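Local coordinates for conserved hypothetical secreted protein (Helicobacter pylori, PDB 4RNZ) that helps to determine the helical cell shape of the bacterium, probably as a zinc-dependent M23-family endopeptidase acting on peptidoglycan, at residues 234-239 against 260-265; 96-101 against 131-136; 4-9 against 43-48; 183-188 against 320-325; 137-142 against 154-159. One frame throughout, in Å; residues are numbered along the deposited sequence.

Interaction 1. Residues 234-239 against 260-265; sequences SASDGR and LRLVYA
The phenolic oxygen of Tyr264 is gripped by a backbone amide and by a water. Ala235 N donates to Tyr264 OH at 2.8 Å, with an N-H...O angle of 165°, so the turn leading into strand 238-243 is pinned to the tyrosine hydroxyl by a nearly straight bond. The water lies 2.8 Å from Tyr264 OH as well, and it gives its protons to Ser234 OG and Ser236 OG, the two hydroxyls that flank Ala235. Ser236 OG is engaged again as the donor to Asp237 O, 2.7 Å away, which it meets from above the carbonyl plane. Its position between the backbone N and the carbonyl carbon (chi1 70°) lets it serve water and carbonyl together. Next to this polar cluster the contact turns apolar. Leu262 brings both methyls up to the serine hydroxyl, with CD2 3.7 Å from Ser236 OG, and the same CD2 stands 4.3 Å from Ala235 CB. The Ala235 methyl also approaches the tyrosine oxygen, Ala235 CB to Tyr264 OH being 3.4 Å. The five residues that touch are all buried, so the water fills out the bonding of hydroxyls inside the M23 peptidase fold. Strand 260-267 runs between strands 252-257 and 299-306; Ile255 of the former and Phe302 of the latter touch Tyr264, and the latter strand also carries the zinc ligand His301.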
# COMPACT_ATOMS: atom_id res chain seq x y z
N SER A 234 -15.56 -3.59 12.76
CA SER A 234 -14.92 -3.14 11.52
C SER A 234 -14.80 -1.63 11.47
O SER A 234 -15.78 -0.91 11.67
CB SER A 234 -15.72 -3.60 10.29
OG SER A 234 -15.08 -3.17 9.09
N ALA A 235 -13.61 -1.13 11.16
CA ALA A 235 -13.38 0.30 11.08
C ALA A 235 -14.00 0.91 9.84
O ALA A 235 -14.04 2.14 9.73
CB ALA A 235 -11.90 0.59 11.07
N SER A 236 -14.45 0.05 8.91
CA SER A 236 -14.99 0.49 7.64
C SER A 236 -15.96 -0.53 7.04
O SER A 236 -16.06 -1.67 7.50
CB SER A 236 -13.87 0.68 6.61
OG SER A 236 -13.33 -0.58 6.24
N ASP A 237 -16.64 -0.11 5.99
CA ASP A 237 -17.31 -1.02 5.10
C ASP A 237 -16.24 -1.81 4.40
O ASP A 237 -15.08 -1.36 4.31
CB ASP A 237 -18.11 -0.31 4.01
CG ASP A 237 -19.35 0.39 4.53
OD1 ASP A 237 -19.67 0.31 5.74
OD2 ASP A 237 -20.00 1.02 3.69
N GLY A 238 -16.62 -2.96 3.86
CA GLY A 238 -15.74 -3.67 2.94
C GLY A 238 -16.11 -5.12 2.78
O GLY A 238 -17.20 -5.55 3.16
N ARG A 239 -15.17 -5.87 2.21
CA ARG A 239 -15.36 -7.30 1.97
C ARG A 239 -14.23 -8.11 2.58
O ARG A 239 -13.06 -7.76 2.43
CB ARG A 239 -15.43 -7.60 0.46
CG ARG A 239 -16.01 -8.97 0.17
CD ARG A 239 -16.21 -9.20 -1.32
NE ARG A 239 -16.85 -10.49 -1.59
CZ ARG A 239 -17.15 -10.95 -2.80
NH1 ARG A 239 -16.87 -10.22 -3.88
NH2 ARG A 239 -17.73 -12.14 -2.95
N LEU A 260 -7.79 0.07 -0.04
CA LEU A 260 -7.40 -0.33 1.30
C LEU A 260 -7.54 -1.80 1.60
O LEU A 260 -8.50 -2.48 1.22
CB LEU A 260 -8.15 0.47 2.39
CG LEU A 260 -7.98 1.99 2.51
CD1 LEU A 260 -8.68 2.55 3.76
CD2 LEU A 260 -6.53 2.44 2.51
N ARG A 261 -6.58 -2.29 2.37
CA ARG A 261 -6.70 -3.55 3.06
C ARG A 261 -6.52 -3.30 4.57
O ARG A 261 -5.53 -2.70 5.00
CB ARG A 261 -5.62 -4.47 2.53
CG ARG A 261 -5.53 -5.87 3.10
CD ARG A 261 -4.36 -6.60 2.41
NE ARG A 261 -3.74 -7.39 3.43
CZ ARG A 261 -2.52 -7.26 3.92
NH1 ARG A 261 -1.59 -6.44 3.42
NH2 ARG A 261 -2.24 -8.03 4.94
N LEU A 262 -7.48 -3.78 5.35
CA LEU A 262 -7.54 -3.52 6.79
C LEU A 262 -7.39 -4.85 7.52
O LEU A 262 -8.11 -5.80 7.24
CB LEU A 262 -8.86 -2.82 7.17
CG LEU A 262 -9.06 -1.41 6.58
CD1 LEU A 262 -9.79 -1.48 5.24
CD2 LEU A 262 -9.85 -0.51 7.50
N VAL A 263 -6.45 -4.90 8.46
CA VAL A 263 -6.05 -6.15 9.13
C VAL A 263 -6.36 -6.07 10.61
O VAL A 263 -5.99 -5.11 11.25
CB VAL A 263 -4.54 -6.36 8.93
CG1 VAL A 263 -4.00 -7.48 9.83
CG2 VAL A 263 -4.25 -6.63 7.46
N TYR A 264 -7.02 -7.09 11.15
CA TYR A 264 -7.41 -7.15 12.55
C TYR A 264 -6.92 -8.45 13.13
O TYR A 264 -7.52 -9.49 12.87
CB TYR A 264 -8.93 -7.14 12.64
CG TYR A 264 -9.58 -5.95 12.00
CD1 TYR A 264 -9.81 -5.92 10.64
CD2 TYR A 264 -9.97 -4.87 12.77
CE1 TYR A 264 -10.41 -4.81 10.04
CE2 TYR A 264 -10.57 -3.77 12.19
CZ TYR A 264 -10.80 -3.75 10.83
OH TYR A 264 -11.38 -2.64 10.26
N ALA A 265 -5.84 -8.41 13.92
CA ALA A 265 -5.14 -9.63 14.31
C ALA A 265 -5.09 -9.85 15.82
O ALA A 265 -5.28 -8.93 16.62
CB ALA A 265 -3.71 -9.62 13.75
O HOH W 1 -12.64 -2.89 7.81

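Interaction 2. Residues 96-101 against 131-136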
# COMPACT_ATOMS: atom_id res chain seq x y z
N SER A 96 -5.66 11.43 -24.17
CA SER A 96 -6.96 11.93 -24.66
C SER A 96 -7.89 10.74 -24.72
O SER A 96 -7.61 9.77 -25.41
CB SER A 96 -6.82 12.58 -26.04
OG SER A 96 -8.10 12.98 -26.52
N LEU A 97 -8.99 10.78 -23.98
CA LEU A 97 -9.88 9.62 -23.90
C LEU A 97 -10.45 9.15 -25.28
O LEU A 97 -11.02 9.93 -26.03
CB LEU A 97 -11.01 9.92 -22.93
CG LEU A 97 -11.86 8.75 -22.47
CD1 LEU A 97 -11.04 7.79 -21.62
CD2 LEU A 97 -13.05 9.24 -21.68
N GLN A 98 -10.28 7.87 -25.58
CA GLN A 98 -10.75 7.26 -26.81
C GLN A 98 -11.85 6.25 -26.51
O GLN A 98 -12.85 6.21 -27.21
CB GLN A 98 -9.59 6.59 -27.55
CG GLN A 98 -8.52 7.56 -28.00
CD GLN A 98 -9.11 8.75 -28.74
OE1 GLN A 98 -9.85 8.58 -29.72
NE2 GLN A 98 -8.82 9.95 -28.26
N THR A 99 -11.65 5.40 -25.50
CA THR A 99 -12.63 4.40 -25.10
C THR A 99 -13.23 4.55 -23.70
O THR A 99 -14.28 5.16 -23.55
CB THR A 99 -11.98 3.01 -25.25
OG1 THR A 99 -10.88 2.90 -24.34
CG2 THR A 99 -11.47 2.80 -26.67
N SER A 100 -12.54 4.04 -22.67
CA SER A 100 -12.92 4.32 -21.27
C SER A 100 -11.61 4.71 -20.61
O SER A 100 -10.56 4.36 -21.11
CB SER A 100 -13.59 3.12 -20.58
OG SER A 100 -12.66 2.05 -20.32
N PRO A 101 -11.66 5.41 -19.45
CA PRO A 101 -10.42 5.72 -18.74
C PRO A 101 -9.60 4.47 -18.48
O PRO A 101 -8.39 4.47 -18.72
CB PRO A 101 -10.91 6.30 -17.41
CG PRO A 101 -12.17 7.00 -17.81
CD PRO A 101 -12.81 6.10 -18.84
N LEU A 131 -16.69 11.66 -17.74
CA LEU A 131 -15.68 11.86 -18.77
C LEU A 131 -16.17 11.26 -20.09
O LEU A 131 -16.74 10.16 -20.11
CB LEU A 131 -14.35 11.22 -18.39
CG LEU A 131 -13.50 11.86 -17.29
CD1 LEU A 131 -12.30 10.96 -17.03
CD2 LEU A 131 -13.04 13.26 -17.67
N VAL A 132 -15.93 11.99 -21.17
CA VAL A 132 -16.31 11.55 -22.51
C VAL A 132 -15.15 11.70 -23.47
O VAL A 132 -14.13 12.35 -23.16
CB VAL A 132 -17.52 12.36 -23.04
CG1 VAL A 132 -18.68 12.25 -22.07
CG2 VAL A 132 -17.15 13.82 -23.27
N LYS A 133 -15.32 11.12 -24.66
CA LYS A 133 -14.28 11.11 -25.68
C LYS A 133 -13.59 12.46 -25.81
O LYS A 133 -14.22 13.51 -25.72
CB LYS A 133 -14.83 10.66 -27.04
CG LYS A 133 -13.79 9.96 -27.89
CD LYS A 133 -14.39 9.33 -29.13
CE LYS A 133 -13.32 9.05 -30.17
NZ LYS A 133 -13.74 8.06 -31.22
N ASN A 134 -12.27 12.40 -25.97
CA ASN A 134 -11.42 13.58 -26.05
C ASN A 134 -11.24 14.39 -24.74
O ASN A 134 -10.52 15.38 -24.74
CB ASN A 134 -11.83 14.50 -27.22
CG ASN A 134 -11.89 13.76 -28.57
OD1 ASN A 134 -12.78 14.00 -29.37
ND2 ASN A 134 -10.95 12.86 -28.80
N ASP A 135 -11.84 13.97 -23.64
CA ASP A 135 -11.47 14.54 -22.35
C ASP A 135 -10.04 14.08 -21.99
O ASP A 135 -9.58 13.04 -22.46
CB ASP A 135 -12.45 14.14 -21.26
CG ASP A 135 -13.76 14.90 -21.35
OD1 ASP A 135 -13.76 15.97 -21.96
OD2 ASP A 135 -14.77 14.43 -20.80
N LYS A 136 -9.35 14.88 -21.20
CA LYS A 136 -7.95 14.59 -20.88
C LYS A 136 -7.77 13.91 -19.51
O LYS A 136 -8.54 14.16 -18.56
CB LYS A 136 -7.12 15.84 -20.95
CG LYS A 136 -7.26 16.59 -22.26
CD LYS A 136 -6.43 17.87 -22.23
CE LYS A 136 -7.04 18.96 -21.35
NZ LYS A 136 -8.18 19.70 -21.98
O HOH W 2 -8.03 16.11 -25.36
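Leu97 clasps a type II beta turn, Val132 to Asp135, by both ends of its own backbone. Leu97 N donates to Asp135 O at 2.8 Å with an angle of 176°, and Asn134 N donates back to Leu97 O. One residue further along, Ser96 and Lys136 form an antiparallel non-hydrogen-bonded pair, where strands 87-96 and 136-146 begin to run together. The leucine side chain follows the backbone into the turn: with CG anti to N (chi1 -167°), CD2 comes to 3.6 Å from Val132 O and also packs on Leu131 CB. On the outer side the extended Lys133 chain lies across the Leu97 carbonyl, Lys133 CG to Leu97 O being 3.3 Å, and reaches on until its CE meets Gln98 OE1.

The second shell holds these groups in place. The turn is closed by Asp135 N to Val132 O, and Asp135 OD2 accepts Val132 N at 2.7 Å, so Asp135, at the end of the turn, holds both the carbonyl and the N-H of Val132, at its start. Gln98 is bent at chi2 (-49°), which folds Gln98 NE2 back to Ser96 O at 3.1 Å, above the carbonyl plane. Gln98 N is held by Asp104 of helix 101-109, and Ser100 caps that helix through Gln103 N. Pro101, its first residue, rests its CG on Leu131 CD1. A water donates to Asn134 O at 2.7 Å and reaches Ser96 OG through a weak contact of 3.3 Å.

Interaction 3. Residues 4-9 against 43-48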
# COMPACT_ATOMS: atom_id res chain seq x y z
N LEU A 4 12.09 -15.13 -7.84
CA LEU A 4 10.97 -16.02 -7.75
C LEU A 4 9.75 -15.28 -7.22
O LEU A 4 9.86 -14.16 -6.72
CB LEU A 4 11.30 -17.16 -6.80
CG LEU A 4 12.53 -18.00 -7.16
CD1 LEU A 4 12.85 -18.97 -6.03
CD2 LEU A 4 12.29 -18.75 -8.46
N VAL A 5 8.60 -15.93 -7.32
CA VAL A 5 7.35 -15.35 -6.89
C VAL A 5 6.80 -16.12 -5.74
O VAL A 5 6.67 -17.33 -5.81
CB VAL A 5 6.30 -15.43 -8.01
CG1 VAL A 5 5.06 -14.66 -7.61
CG2 VAL A 5 6.89 -14.90 -9.31
N TRP A 6 6.46 -15.43 -4.67
CA TRP A 6 5.97 -16.11 -3.48
C TRP A 6 4.55 -16.57 -3.79
O TRP A 6 3.81 -15.93 -4.53
CB TRP A 6 6.02 -15.18 -2.28
CG TRP A 6 5.91 -15.81 -0.95
CD1 TRP A 6 4.77 -16.05 -0.25
CD2 TRP A 6 6.99 -16.18 -0.10
NE1 TRP A 6 5.07 -16.58 0.97
CE2 TRP A 6 6.43 -16.67 1.10
CE3 TRP A 6 8.39 -16.17 -0.23
CZ2 TRP A 6 7.21 -17.13 2.16
CZ3 TRP A 6 9.17 -16.62 0.84
CH2 TRP A 6 8.57 -17.10 2.01
N ASP A 7 4.18 -17.70 -3.23
CA ASP A 7 2.87 -18.22 -3.50
C ASP A 7 2.00 -18.27 -2.27
O ASP A 7 1.27 -17.31 -2.00
CB ASP A 7 2.97 -19.62 -4.15
CG ASP A 7 1.62 -20.13 -4.65
OD1 ASP A 7 0.66 -19.34 -4.70
OD2 ASP A 7 1.53 -21.33 -4.98
N LYS A 8 2.14 -19.26 -1.42
CA LYS A 8 1.21 -19.45 -0.31
C LYS A 8 1.95 -19.78 0.99
O LYS A 8 1.33 -19.79 2.04
CB LYS A 8 0.08 -20.44 -0.60
CG LYS A 8 -0.85 -20.00 -1.74
CD LYS A 8 -1.01 -21.07 -2.82
CE LYS A 8 -1.86 -22.25 -2.37
NZ LYS A 8 -3.21 -21.81 -1.94
N LEU A 9 3.25 -20.02 0.94
CA LEU A 9 3.98 -20.33 2.18
C LEU A 9 3.93 -19.24 3.25
O LEU A 9 3.76 -18.07 2.95
CB LEU A 9 5.41 -20.67 1.83
CG LEU A 9 5.60 -21.90 0.95
CD1 LEU A 9 7.09 -22.17 0.74
CD2 LEU A 9 4.90 -23.13 1.55
N VAL A 43 4.51 -11.55 -4.02
CA VAL A 43 5.72 -10.74 -3.97
C VAL A 43 6.88 -11.48 -4.63
O VAL A 43 6.97 -12.70 -4.55
CB VAL A 43 6.15 -10.35 -2.55
CG1 VAL A 43 5.03 -9.56 -1.89
CG2 VAL A 43 6.60 -11.56 -1.73
N THR A 44 7.77 -10.72 -5.26
CA THR A 44 8.95 -11.28 -5.85
C THR A 44 10.03 -11.36 -4.76
O THR A 44 10.26 -10.40 -4.05
CB THR A 44 9.44 -10.42 -7.02
OG1 THR A 44 8.54 -10.60 -8.10
CG2 THR A 44 10.88 -10.81 -7.48
N TYR A 45 10.67 -12.51 -4.63
CA TYR A 45 11.71 -12.68 -3.64
C TYR A 45 12.92 -13.30 -4.31
O TYR A 45 12.85 -13.71 -5.48
CB TYR A 45 11.23 -13.53 -2.44
CG TYR A 45 10.95 -14.99 -2.73
CD1 TYR A 45 9.83 -15.38 -3.50
CD2 TYR A 45 11.76 -16.00 -2.21
CE1 TYR A 45 9.56 -16.72 -3.76
CE2 TYR A 45 11.51 -17.34 -2.47
CZ TYR A 45 10.41 -17.70 -3.24
OH TYR A 45 10.16 -19.02 -3.48
N TYR A 46 14.00 -13.38 -3.55
CA TYR A 46 15.29 -13.78 -4.11
C TYR A 46 15.94 -14.83 -3.23
O TYR A 46 15.93 -14.72 -1.99
CB TYR A 46 16.22 -12.58 -4.27
CG TYR A 46 15.62 -11.46 -5.10
CD1 TYR A 46 14.79 -10.51 -4.51
CD2 TYR A 46 15.84 -11.38 -6.48
CE1 TYR A 46 14.21 -9.50 -5.26
CE2 TYR A 46 15.28 -10.36 -7.24
CZ TYR A 46 14.46 -9.42 -6.62
OH TYR A 46 13.87 -8.40 -7.32
N THR A 47 16.51 -15.84 -3.87
CA THR A 47 17.22 -16.90 -3.17
C THR A 47 18.58 -17.20 -3.82
O THR A 47 18.81 -16.97 -5.02
CB THR A 47 16.41 -18.20 -3.11
OG1 THR A 47 16.22 -18.74 -4.43
CG2 THR A 47 15.07 -18.00 -2.43
N LEU A 48 19.48 -17.73 -2.99
CA LEU A 48 20.79 -18.18 -3.43
C LEU A 48 21.02 -19.53 -2.78
O LEU A 48 20.87 -19.66 -1.54
CB LEU A 48 21.89 -17.23 -3.00
CG LEU A 48 23.31 -17.62 -3.47
CD1 LEU A 48 23.46 -17.50 -4.98
CD2 LEU A 48 24.35 -16.78 -2.76
O HOH W 3 8.15 -19.49 -4.89
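Leu4 and Tyr45 form an antiparallel hydrogen-bonded pair, Leu4 N to Tyr45 O at 2.9 Å and Tyr45 N to Leu4 O at 2.8 Å, and the pairing runs on past Val5 and Thr44 to the bond from Trp6 N to Val43 O. On one side of this pairing the Tyr45 ring is sandwiched between two residues of the facing segment. The edge of the Trp6 six-membered ring points at one face in a T-shaped stack, planes at 75°, with Trp6 CE3 over its centre, 3.5 Å above the plane of the Tyr45 ring. Leu4 CB covers the opposite face in a CH-pi contact, 4.0 Å from the ring centroid. A chi1 of 67° sets Tyr45 CG between its backbone N and carbonyl carbon and swings the ring over the neighbouring strand. The indole is itself anchored, Trp6 NE1 donating to Leu9 O at 2.8 Å, while Trp6 CB packs on Val43 CG2 at 3.7 Å. This pairing joins the outermost strand 2-5 to the other four strands of the N-terminal antiparallel sheet. The indole's hydrogen bond defines its rotation, and Tyr45 offers its pi faces to C-H groups of Trp6 and Leu4, while a water links its hydroxyl to Val5 O.

Interaction 4. Residues 183-188 against 320-325; sequences AQEVAG and AKSKLH
Just before the short, weakly bonded strand 185-186, a single backbone bridge, Gln184 opposite Lys323, joins the chain to the loop leading into helix 326-348, with the two chains running in opposite directions. Two bonds flank the bridge. Leu324 N donates to Ala183 O at 3.1 Å, and Glu185 N donates to Ser322 O at 2.9 Å. The CA of Lys323 adds a C-H...O contact to Ala183 O, which therefore has two neighbours on the facing segment.

Beyond the backbone, Glu185 has the largest share of the contact. Its chain is extended, CG anti to the backbone N (chi1 -180°), and this sends the carboxylate alongside Ser322, with Glu185 OE1 3.1 Å from Ser322 CB. Ser322 N offers the same OE1 only a weak bond of 3.5 Å. The stronger partners come from elsewhere: Arg318 makes a salt bridge to OE1 and His177 a hydrogen bond to OE2, so the buried carboxylate is probably kept ionised.

Strand 185-186 lies at one end of the curled antiparallel sheet in the second domain, paired with strand 178-179, where Val186 bonds to Tyr178, and the loop 320-325 attaches on its other side as it returns from the peptidase region. Tyr179 touches Glu185, Ser322 and Leu324 alike. At the helix end of the contact Ala183 CB meets Leu324 CB at 4.2 Å, and Phe332 of helix 326-348 covers both. On the more open side, Gln184 CB and Lys323 CG lie 4.0 Å apart.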
# COMPACT_ATOMS: atom_id res chain seq x y z
N ALA A 183 -5.07 22.07 -1.04
CA ALA A 183 -4.49 21.31 0.05
C ALA A 183 -5.48 20.75 1.04
O ALA A 183 -5.18 20.56 2.16
CB ALA A 183 -3.44 22.11 0.75
N GLN A 184 -6.65 20.42 0.58
CA GLN A 184 -7.59 19.66 1.39
C GLN A 184 -7.74 18.22 0.86
O GLN A 184 -7.62 17.96 -0.33
CB GLN A 184 -8.92 20.39 1.52
CG GLN A 184 -9.53 20.86 0.24
CD GLN A 184 -10.69 21.81 0.48
OE1 GLN A 184 -11.33 21.76 1.54
NE2 GLN A 184 -10.94 22.68 -0.48
N GLU A 185 -7.97 17.29 1.77
CA GLU A 185 -7.89 15.87 1.41
C GLU A 185 -8.99 15.45 0.46
O GLU A 185 -10.13 15.91 0.55
CB GLU A 185 -7.93 15.01 2.65
CG GLU A 185 -7.85 13.51 2.38
CD GLU A 185 -7.50 12.72 3.61
OE1 GLU A 185 -7.51 13.28 4.72
OE2 GLU A 185 -7.18 11.53 3.49
N VAL A 186 -8.65 14.57 -0.48
CA VAL A 186 -9.63 13.98 -1.37
C VAL A 186 -9.43 12.48 -1.39
O VAL A 186 -8.35 11.99 -1.05
CB VAL A 186 -9.56 14.55 -2.80
CG1 VAL A 186 -9.82 16.07 -2.78
CG2 VAL A 186 -8.22 14.22 -3.46
N ALA A 187 -10.51 11.78 -1.73
CA ALA A 187 -10.50 10.34 -1.81
C ALA A 187 -10.11 9.70 -0.48
O ALA A 187 -9.48 8.66 -0.46
CB ALA A 187 -9.57 9.90 -2.93
N GLY A 188 -10.46 10.35 0.64
CA GLY A 188 -10.13 9.84 1.95
C GLY A 188 -11.06 8.72 2.40
O GLY A 188 -11.92 8.25 1.65
N ALA A 320 -13.68 14.53 10.23
CA ALA A 320 -13.66 15.34 9.05
C ALA A 320 -12.47 15.04 8.20
O ALA A 320 -11.51 14.49 8.65
CB ALA A 320 -13.62 16.80 9.42
N LYS A 321 -12.58 15.45 6.95
CA LYS A 321 -11.50 15.60 5.99
C LYS A 321 -10.30 16.41 6.52
O LYS A 321 -10.45 17.44 7.13
CB LYS A 321 -12.06 16.33 4.78
CG LYS A 321 -12.74 15.46 3.75
CD LYS A 321 -13.61 16.26 2.78
CE LYS A 321 -15.05 15.74 2.74
NZ LYS A 321 -15.38 14.89 1.57
N SER A 322 -9.11 15.93 6.25
CA SER A 322 -7.92 16.60 6.63
C SER A 322 -7.59 17.74 5.67
O SER A 322 -8.12 17.84 4.59
CB SER A 322 -6.80 15.57 6.73
OG SER A 322 -5.54 16.09 7.06
N LYS A 323 -6.73 18.62 6.14
CA LYS A 323 -6.15 19.68 5.34
C LYS A 323 -4.74 19.78 5.80
O LYS A 323 -4.46 19.43 6.92
CB LYS A 323 -6.78 21.03 5.61
CG LYS A 323 -8.24 21.17 5.35
CD LYS A 323 -8.65 22.56 5.75
CE LYS A 323 -10.11 22.81 5.51
NZ LYS A 323 -10.46 24.22 5.26
N LEU A 324 -3.87 20.28 4.94
CA LEU A 324 -2.50 20.54 5.32
C LEU A 324 -2.43 21.89 6.00
O LEU A 324 -3.20 22.75 5.69
CB LEU A 324 -1.58 20.53 4.11
CG LEU A 324 -1.41 19.26 3.31
CD1 LEU A 324 -0.38 19.43 2.22
CD2 LEU A 324 -1.04 18.13 4.22
N HIS A 325 -1.46 22.05 6.89
CA HIS A 325 -1.26 23.28 7.63
C HIS A 325 0.20 23.68 7.73
O HIS A 325 1.11 22.91 7.41
CB HIS A 325 -1.81 23.11 9.04
CG HIS A 325 -3.27 22.80 9.05
ND1 HIS A 325 -4.22 23.73 8.73
CD2 HIS A 325 -3.94 21.65 9.32
CE1 HIS A 325 -5.42 23.18 8.80
NE2 HIS A 325 -5.27 21.92 9.16

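Interaction 5. Residues 137-142 against 154-159; sequences IAIVYT and PTIKMA
A classic beta bulge interrupts the antiparallel pairing of strands 136-146 and 153-163, with Lys157 and Met158 both set opposite Val140. Val140 O accepts from the two successive amides, Lys157 N at 2.8 Å and Met158 N at 3.2 Å, and Val140 N completes the pair by donating to Met158 O. Past the bulge regular pairing resumes, shifted by one residue: Thr142 N donates to Thr155 O and Thr155 N returns a bond to Thr142 O at 2.9 Å. The backbone angles of Lys157, near helical, take up the extra residue. On one face of the sheet Ile139 CG2 meets Ile156 CG1 at 3.8 Å, and Tyr141 and Ala159 point the same way; helix 112-121 packs here, Leu118 on Ile139, Leu114 on Tyr141 and Gln117 on Ile156. On the other face the Met158 chain bends at chi3 (73°) to bring its CE methyl to 3.6 Å from Val140 CG2, where Phe363 touches both residues and helix 326-348 meets Met158. Thr142 CG2 rests on Lys157 CG at 4.0 Å further along. Segment 154-159 turns a corner at Lys157, yet both successive amides, of Lys157 and Met158, keep Val140 O as acceptor.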
# COMPACT_ATOMS: atom_id res chain seq x y z
N ILE A 137 -6.79 13.02 -19.45
CA ILE A 137 -6.31 12.42 -18.20
C ILE A 137 -4.77 12.51 -18.21
O ILE A 137 -4.14 12.08 -19.18
CB ILE A 137 -6.74 10.94 -18.06
CG1 ILE A 137 -8.25 10.81 -18.10
CG2 ILE A 137 -6.19 10.33 -16.75
CD1 ILE A 137 -8.76 9.39 -18.09
N ALA A 138 -4.20 13.08 -17.15
CA ALA A 138 -2.78 13.11 -16.94
C ALA A 138 -2.46 12.44 -15.60
O ALA A 138 -3.19 12.61 -14.62
CB ALA A 138 -2.28 14.54 -16.92
N ILE A 139 -1.39 11.66 -15.57
CA ILE A 139 -0.89 11.07 -14.32
C ILE A 139 0.62 11.21 -14.28
O ILE A 139 1.30 10.75 -15.20
CB ILE A 139 -1.23 9.57 -14.18
CG1 ILE A 139 -2.67 9.31 -14.64
CG2 ILE A 139 -0.98 9.08 -12.75
CD1 ILE A 139 -3.12 7.88 -14.51
N VAL A 140 1.14 11.83 -13.23
CA VAL A 140 2.55 11.78 -12.95
C VAL A 140 2.73 10.74 -11.86
O VAL A 140 2.16 10.86 -10.77
CB VAL A 140 3.11 13.09 -12.42
CG1 VAL A 140 4.60 12.92 -12.14
CG2 VAL A 140 2.87 14.23 -13.41
N TYR A 141 3.53 9.70 -12.14
CA TYR A 141 3.67 8.62 -11.17
C TYR A 141 5.07 8.07 -11.13
O TYR A 141 5.79 8.12 -12.14
CB TYR A 141 2.72 7.48 -11.48
CG TYR A 141 2.95 6.78 -12.78
CD1 TYR A 141 2.46 7.31 -13.97
CD2 TYR A 141 3.66 5.60 -12.84
CE1 TYR A 141 2.65 6.65 -15.16
CE2 TYR A 141 3.86 4.94 -14.04
CZ TYR A 141 3.35 5.48 -15.20
OH TYR A 141 3.52 4.85 -16.40
N THR A 142 5.41 7.51 -9.99
CA THR A 142 6.68 6.83 -9.82
C THR A 142 6.48 5.35 -9.63
O THR A 142 5.39 4.89 -9.24
CB THR A 142 7.47 7.37 -8.63
OG1 THR A 142 6.80 7.08 -7.40
CG2 THR A 142 7.70 8.86 -8.74
N PRO A 154 2.81 1.25 -8.14
CA PRO A 154 3.22 2.62 -8.41
C PRO A 154 2.68 3.58 -7.37
O PRO A 154 1.82 3.22 -6.53
CB PRO A 154 2.63 2.89 -9.80
CG PRO A 154 1.45 1.99 -9.89
CD PRO A 154 1.85 0.74 -9.15
N THR A 155 3.17 4.81 -7.43
CA THR A 155 2.70 5.86 -6.59
C THR A 155 2.32 7.04 -7.49
O THR A 155 3.16 7.54 -8.28
CB THR A 155 3.79 6.27 -5.58
OG1 THR A 155 4.12 5.14 -4.77
CG2 THR A 155 3.33 7.38 -4.68
N ILE A 156 1.06 7.48 -7.39
CA ILE A 156 0.61 8.67 -8.11
C ILE A 156 1.02 9.92 -7.37
O ILE A 156 0.64 10.11 -6.23
CB ILE A 156 -0.92 8.68 -8.28
CG1 ILE A 156 -1.32 7.55 -9.24
CG2 ILE A 156 -1.40 10.04 -8.77
CD1 ILE A 156 -2.82 7.29 -9.29
N LYS A 157 1.83 10.76 -8.02
CA LYS A 157 2.24 12.03 -7.42
C LYS A 157 1.25 13.15 -7.74
O LYS A 157 0.99 14.00 -6.91
CB LYS A 157 3.63 12.44 -7.93
CG LYS A 157 4.72 11.39 -7.77
CD LYS A 157 4.76 10.76 -6.38
CE LYS A 157 4.98 11.77 -5.27
NZ LYS A 157 6.24 12.55 -5.43
N MET A 158 0.76 13.15 -8.97
CA MET A 158 -0.26 14.09 -9.42
C MET A 158 -1.15 13.43 -10.47
O MET A 158 -0.70 12.62 -11.30
CB MET A 158 0.39 15.33 -10.03
CG MET A 158 -0.63 16.34 -10.55
SD MET A 158 0.11 17.74 -11.39
CE MET A 158 0.62 17.01 -12.92
N ALA A 159 -2.44 13.76 -10.41
CA ALA A 159 -3.33 13.40 -11.49
C ALA A 159 -4.25 14.56 -11.82
O ALA A 159 -4.47 15.44 -11.00
CB ALA A 159 -4.12 12.15 -11.16

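Overall arrangement
From the N terminus, interaction 3 closes the first loop, bringing strand 44-49 back onto strand 2-5 across a largely helical excursion. Interaction 2 then ends a second helical loop, 102-130, at the mouth of strand 136-146, and interaction 5 follows directly on that strand as a short beta excursion returns to it. These two touch, Ile137 CD1 packing on Pro101 CB at 3.8 Å. Interaction 4 spans the longest loop, 131 residues without a helix, and brings the chain back from the peptidase region to the second domain's sheet, which interaction 5 also reaches. Interaction 1 falls within that span. No two loops cross, and the other contacts follow in series.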